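Local coordinates for protein lectin 2 (Agrocybe aegerita, PDB 4TQJ) that recognises glycans that end in a non-reducing terminal N-acetylglucosamine, as a sugar-binding lectin of the mushroom, at residues 54-67 with 74-86. The protein carries 1 engineered substitution. Residues are numbered along the deposited sequence; the frame is centred on the assembly and turned at random.
Sequences WLTTKHVRLIADTT and IVGFGNAGVYVSV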
loop_
_atom_site.group_PDB
_atom_site.type_symbol
_atom_site.label_atom_id
_atom_site.label_comp_id
_atom_site.label_asym_id
_atom_site.label_seq_id
_atom_site.Cartn_x
_atom_site.Cartn_y
_atom_site.Cartn_z
ATOM N N TRP A 54 -20.760 -1.262 -20.893
ATOM C CA TRP A 54 -19.605 -2.144 -21.065
ATOM C C TRP A 54 -20.004 -3.610 -21.073
ATOM O O TRP A 54 -20.830 -4.049 -20.267
ATOM C CB TRP A 54 -18.550 -1.877 -19.986
ATOM C CG TRP A 54 -17.881 -0.534 -20.145
ATOM C CD1 TRP A 54 -18.407 0.688 -19.837
ATOM C CD2 TRP A 54 -16.566 -0.287 -20.661
ATOM N NE1 TRP A 54 -17.499 1.685 -20.127
ATOM C CE2 TRP A 54 -16.363 1.110 -20.640
ATOM C CE3 TRP A 54 -15.542 -1.113 -21.143
ATOM C CZ2 TRP A 54 -15.179 1.699 -21.080
ATOM C CZ3 TRP A 54 -14.367 -0.528 -21.577
ATOM C CH2 TRP A 54 -14.193 0.866 -21.541
ATOM N N LEU A 55 -19.408 -4.366 -21.989
ATOM C CA LEU A 55 -19.766 -5.763 -22.182
ATOM C C LEU A 55 -18.541 -6.676 -22.193
ATOM O O LEU A 55 -17.506 -6.345 -22.781
ATOM C CB LEU A 55 -20.526 -5.913 -23.504
ATOM C CG LEU A 55 -21.855 -5.153 -23.547
ATOM C CD1 LEU A 55 -22.407 -5.054 -24.966
ATOM C CD2 LEU A 55 -22.840 -5.830 -22.632
ATOM N N THR A 56 -18.665 -7.833 -21.561
ATOM C CA THR A 56 -17.585 -8.805 -21.575
ATOM C C THR A 56 -17.371 -9.348 -22.985
ATOM O O THR A 56 -16.290 -9.836 -23.305
ATOM C CB THR A 56 -17.843 -9.974 -20.609
ATOM O OG1 THR A 56 -19.022 -10.677 -21.016
ATOM C CG2 THR A 56 -18.012 -9.467 -19.169
ATOM N N THR A 57 -18.393 -9.250 -23.833
ATOM C CA THR A 57 -18.289 -9.806 -25.181
ATOM C C THR A 57 -17.587 -8.861 -26.144
ATOM O O THR A 57 -17.164 -9.282 -27.214
ATOM C CB THR A 57 -19.658 -10.168 -25.779
ATOM O OG1 THR A 57 -20.486 -9.005 -25.800
ATOM C CG2 THR A 57 -20.333 -11.249 -24.959
ATOM N N LYS A 58 -17.460 -7.590 -25.774
ATOM C CA LYS A 58 -16.906 -6.595 -26.690
ATOM C C LYS A 58 -15.735 -5.795 -26.126
ATOM O O LYS A 58 -14.979 -5.196 -26.880
ATOM C CB LYS A 58 -17.992 -5.605 -27.131
ATOM C CG LYS A 58 -19.123 -6.226 -27.932
ATOM C CD LYS A 58 -20.182 -5.182 -28.319
ATOM C CE LYS A 58 -19.568 -3.995 -29.053
ATOM N NZ LYS A 58 -20.586 -3.165 -29.773
ATOM N N HIS A 59 -15.599 -5.771 -24.803
ATOM C CA HIS A 59 -14.633 -4.891 -24.172
ATOM C C HIS A 59 -13.693 -5.621 -23.228
ATOM O O HIS A 59 -13.976 -6.731 -22.785
ATOM C CB HIS A 59 -15.349 -3.758 -23.440
ATOM C CG HIS A 59 -16.424 -3.112 -24.251
ATOM N ND1 HIS A 59 -17.761 -3.185 -23.913
ATOM C CD2 HIS A 59 -16.368 -2.401 -25.403
ATOM C CE1 HIS A 59 -18.477 -2.540 -24.815
ATOM N NE2 HIS A 59 -17.657 -2.052 -25.730
ATOM N N VAL A 60 -12.581 -4.962 -22.928
ATOM C CA VAL A 60 -11.545 -5.480 -22.052
ATOM C C VAL A 60 -11.369 -4.503 -20.894
ATOM O O VAL A 60 -11.212 -3.288 -21.109
ATOM C CB VAL A 60 -10.213 -5.652 -22.835
ATOM C CG1 VAL A 60 -9.067 -6.027 -21.915
ATOM C CG2 VAL A 60 -10.387 -6.702 -23.910
ATOM N N ARG A 61 -11.409 -5.018 -19.666
ATOM C CA ARG A 61 -11.282 -4.158 -18.487
ATOM C C ARG A 61 -10.199 -4.643 -17.518
ATOM O O ARG A 61 -10.264 -5.772 -17.014
ATOM C CB ARG A 61 -12.639 -4.039 -17.785
ATOM C CG ARG A 61 -13.616 -3.122 -18.524
ATOM C CD ARG A 61 -15.046 -3.301 -18.035
ATOM N NE ARG A 61 -15.651 -4.536 -18.541
ATOM C CZ ARG A 61 -16.873 -4.950 -18.230
ATOM N NH1 ARG A 61 -17.625 -4.220 -17.412
ATOM N NH2 ARG A 61 -17.339 -6.090 -18.729
ATOM N N LEU A 62 -9.210 -3.781 -17.260
ATOM C CA LEU A 62 -8.011 -4.171 -16.529
ATOM C C LEU A 62 -7.579 -3.119 -15.505
ATOM O O LEU A 62 -8.228 -2.087 -15.366
ATOM C CB LEU A 62 -6.862 -4.437 -17.512
ATOM C CG LEU A 62 -7.087 -5.516 -18.593
ATOM C CD1 LEU A 62 -6.008 -5.444 -19.659
ATOM C CD2 LEU A 62 -7.177 -6.916 -17.995
ATOM N N ILE A 63 -6.493 -3.407 -14.788
ATOM C CA ILE A 63 -5.855 -2.462 -13.876
ATOM C C ILE A 63 -4.376 -2.411 -14.209
ATOM O O ILE A 63 -3.732 -3.455 -14.332
ATOM C CB ILE A 63 -5.956 -2.908 -12.408
ATOM C CG1 ILE A 63 -7.409 -3.009 -11.970
ATOM C CG2 ILE A 63 -5.212 -1.927 -11.503
ATOM C CD1 ILE A 63 -7.922 -1.719 -11.370
ATOM N N ALA A 64 -3.836 -1.212 -14.390
ATOM C CA ALA A 64 -2.394 -1.068 -14.564
ATOM C C ALA A 64 -1.933 0.334 -14.203
ATOM O O ALA A 64 -2.733 1.272 -14.167
ATOM C CB ALA A 64 -1.987 -1.418 -15.992
ATOM N N ASP A 65 -0.646 0.477 -13.927
ATOM C CA ASP A 65 -0.100 1.789 -13.628
ATOM C C ASP A 65 0.230 2.479 -14.943
ATOM O O ASP A 65 1.265 2.210 -15.557
ATOM C CB ASP A 65 1.145 1.686 -12.738
ATOM C CG ASP A 65 1.694 3.060 -12.346
ATOM O OD1 ASP A 65 1.056 4.062 -12.704
ATOM O OD2 ASP A 65 2.743 3.138 -11.677
ATOM N N THR A 66 -0.669 3.349 -15.384
ATOM C CA THR A 66 -0.488 4.069 -16.634
ATOM C C THR A 66 0.187 5.427 -16.462
ATOM O O THR A 66 0.445 6.112 -17.446
ATOM C CB THR A 66 -1.827 4.301 -17.347
ATOM O OG1 THR A 66 -2.615 5.218 -16.583
ATOM C CG2 THR A 66 -2.584 2.986 -17.513
ATOM N N THR A 67 0.476 5.823 -15.231
ATOM C CA THR A 67 1.028 7.161 -15.014
ATOM C C THR A 67 2.433 7.134 -14.437
ATOM O O THR A 67 3.173 8.099 -14.565
ATOM C CB THR A 67 0.135 8.014 -14.099
ATOM O OG1 THR A 67 0.045 7.409 -12.800
ATOM C CG2 THR A 67 -1.257 8.171 -14.701
ATOM N N ILE A 74 -7.639 2.314 -13.483
ATOM C CA ILE A 74 -8.627 1.533 -14.208
ATOM C C ILE A 74 -8.465 1.777 -15.688
ATOM O O ILE A 74 -8.434 2.924 -16.130
ATOM C CB ILE A 74 -10.052 1.950 -13.839
ATOM C CG1 ILE A 74 -10.231 1.961 -12.322
ATOM C CG2 ILE A 74 -11.061 1.033 -14.507
ATOM C CD1 ILE A 74 -10.046 0.632 -11.688
ATOM N N VAL A 75 -8.363 0.699 -16.463
ATOM C CA VAL A 75 -8.217 0.821 -17.901
ATOM C C VAL A 75 -9.278 -0.013 -18.610
ATOM O O VAL A 75 -9.447 -1.199 -18.316
ATOM C CB VAL A 75 -6.831 0.361 -18.371
ATOM C CG1 VAL A 75 -6.679 0.618 -19.855
ATOM C CG2 VAL A 75 -5.719 1.044 -17.572
ATOM N N GLY A 76 -10.002 0.617 -19.529
ATOM C CA GLY A 76 -11.033 -0.056 -20.285
ATOM C C GLY A 76 -10.796 0.086 -21.771
ATOM O O GLY A 76 -10.545 1.192 -22.261
ATOM N N PHE A 77 -10.855 -1.033 -22.487
ATOM C CA PHE A 77 -10.772 -1.014 -23.943
ATOM C C PHE A 77 -12.201 -1.008 -24.457
ATOM O O PHE A 77 -12.824 -2.060 -24.572
ATOM C CB PHE A 77 -10.001 -2.237 -24.474
ATOM C CG PHE A 77 -8.541 -2.236 -24.113
ATOM C CD1 PHE A 77 -7.581 -1.858 -25.046
ATOM C CD2 PHE A 77 -8.122 -2.601 -22.840
ATOM C CE1 PHE A 77 -6.232 -1.854 -24.721
ATOM C CE2 PHE A 77 -6.773 -2.590 -22.500
ATOM C CZ PHE A 77 -5.827 -2.210 -23.447
ATOM N N GLY A 78 -12.720 0.190 -24.733
ATOM C CA GLY A 78 -14.098 0.367 -25.160
ATOM C C GLY A 78 -14.283 0.242 -26.658
ATOM O O GLY A 78 -13.509 -0.438 -27.326
ATOM N N ASN A 79 -15.320 0.892 -27.185
ATOM C CA ASN A 79 -15.609 0.847 -28.620
ATOM C C ASN A 79 -14.694 1.773 -29.417
ATOM O O ASN A 79 -14.102 1.369 -30.416
ATOM C CB ASN A 79 -17.073 1.213 -28.886
ATOM C CG ASN A 79 -18.042 0.178 -28.351
ATOM O OD1 ASN A 79 -17.791 -1.025 -28.429
ATOM N ND2 ASN A 79 -19.156 0.641 -27.797
ATOM N N ALA A 80 -14.564 3.011 -28.956
ATOM C CA ALA A 80 -13.851 4.039 -29.712
ATOM C C ALA A 80 -12.385 4.161 -29.312
ATOM O O ALA A 80 -11.629 4.913 -29.922
ATOM C CB ALA A 80 -14.550 5.387 -29.569
ATOM N N GLY A 81 -11.986 3.429 -28.278
ATOM C CA GLY A 81 -10.602 3.454 -27.845
ATOM C C GLY A 81 -10.427 3.048 -26.399
ATOM O O GLY A 81 -11.254 2.332 -25.833
ATOM N N VAL A 82 -9.344 3.521 -25.802
ATOM C CA VAL A 82 -8.989 3.159 -24.445
ATOM C C VAL A 82 -9.264 4.311 -23.497
ATOM O O VAL A 82 -8.871 5.448 -23.761
ATOM C CB VAL A 82 -7.508 2.764 -24.372
ATOM C CG1 VAL A 82 -7.139 2.330 -22.970
ATOM C CG2 VAL A 82 -7.218 1.662 -25.401
ATOM N N TYR A 83 -9.960 4.008 -22.402
ATOM C CA TYR A 83 -10.328 4.999 -21.399
ATOM C C TYR A 83 -9.663 4.667 -20.074
ATOM O O TYR A 83 -9.627 3.503 -19.676
ATOM C CB TYR A 83 -11.842 5.003 -21.201
ATOM C CG TYR A 83 -12.642 5.268 -22.455
ATOM C CD1 TYR A 83 -13.127 6.546 -22.736
ATOM C CD2 TYR A 83 -12.931 4.246 -23.352
ATOM C CE1 TYR A 83 -13.867 6.800 -23.876
ATOM C CE2 TYR A 83 -13.671 4.492 -24.498
ATOM C CZ TYR A 83 -14.137 5.771 -24.753
ATOM O OH TYR A 83 -14.880 6.020 -25.889
ATOM N N VAL A 84 -9.154 5.686 -19.382
ATOM C CA VAL A 84 -8.440 5.481 -18.132
ATOM C C VAL A 84 -9.024 6.308 -16.991
ATOM O O VAL A 84 -9.316 7.489 -17.165
ATOM C CB VAL A 84 -6.943 5.861 -18.270
ATOM C CG1 VAL A 84 -6.226 5.722 -16.928
ATOM C CG2 VAL A 84 -6.262 5.025 -19.343
ATOM N N SER A 85 -9.191 5.679 -15.831
ATOM C CA SER A 85 -9.520 6.389 -14.598
ATOM C C SER A 85 -8.322 6.372 -13.665
ATOM O O SER A 85 -7.996 5.351 -13.058
ATOM C CB SER A 85 -10.735 5.774 -13.893
ATOM O OG SER A 85 -11.949 6.222 -14.474
ATOM N N VAL A 86 -7.670 7.517 -13.545
ATOM C CA VAL A 86 -6.450 7.607 -12.769
ATOM C C VAL A 86 -6.688 7.470 -11.266
ATOM O O VAL A 86 -7.525 8.160 -10.692
ATOM C CB VAL A 86 -5.699 8.910 -13.106
ATOM C CG1 VAL A 86 -4.496 9.094 -12.179
ATOM C CG2 VAL A 86 -5.270 8.895 -14.575
HETATM O O HOH W 1 -13.060 -3.309 -27.413
#
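With chi1 of -47°, the imidazole of His59 stands beside its own backbone N and swings across to Asn79, whose CG is likewise anti to the carbonyl carbon (chi1 -67°), bringing OD1 to the ring. NE2 of His59 donates to OD1 of Asn79 over 2.9 Å; the oxygen lies near the ring plane, yet the donor sits above the amide's carbonyl plane, the two planes being turned 57° apart. ND1 of the same ring accepts from Leu55 N at 2.8 Å, also in the ring plane, so both nitrogens are used and the ring's rotation is fixed, while Lys58 CB covers one face. Close by, Trp54 pushes the far end of its indole against the glycine backbone, CH2 lying 3.5 Å from Gly76 C. The indole NE1 of Trp54 is hydrogen-bonded to OD1 of Asn46. The strands 60-64 and 73-77 form the antiparallel hairpin that begins one four-stranded blade of a beta-propeller, 60-64 being an edge strand of that blade's sheet. Between them Phe77 N meets Val60 O at 2.7 Å, and Leu62 and Val75 bond reciprocally, Leu62 N to Val75 O at 2.8 Å. Val60 lies alongside Phe77, CG1 to CD2 at 3.7 Å, on the face that Arg118 of the next blade covers. Farther along, Thr66 and Val75 meet methyl to methyl, CG2 to CG2 at 3.7 Å.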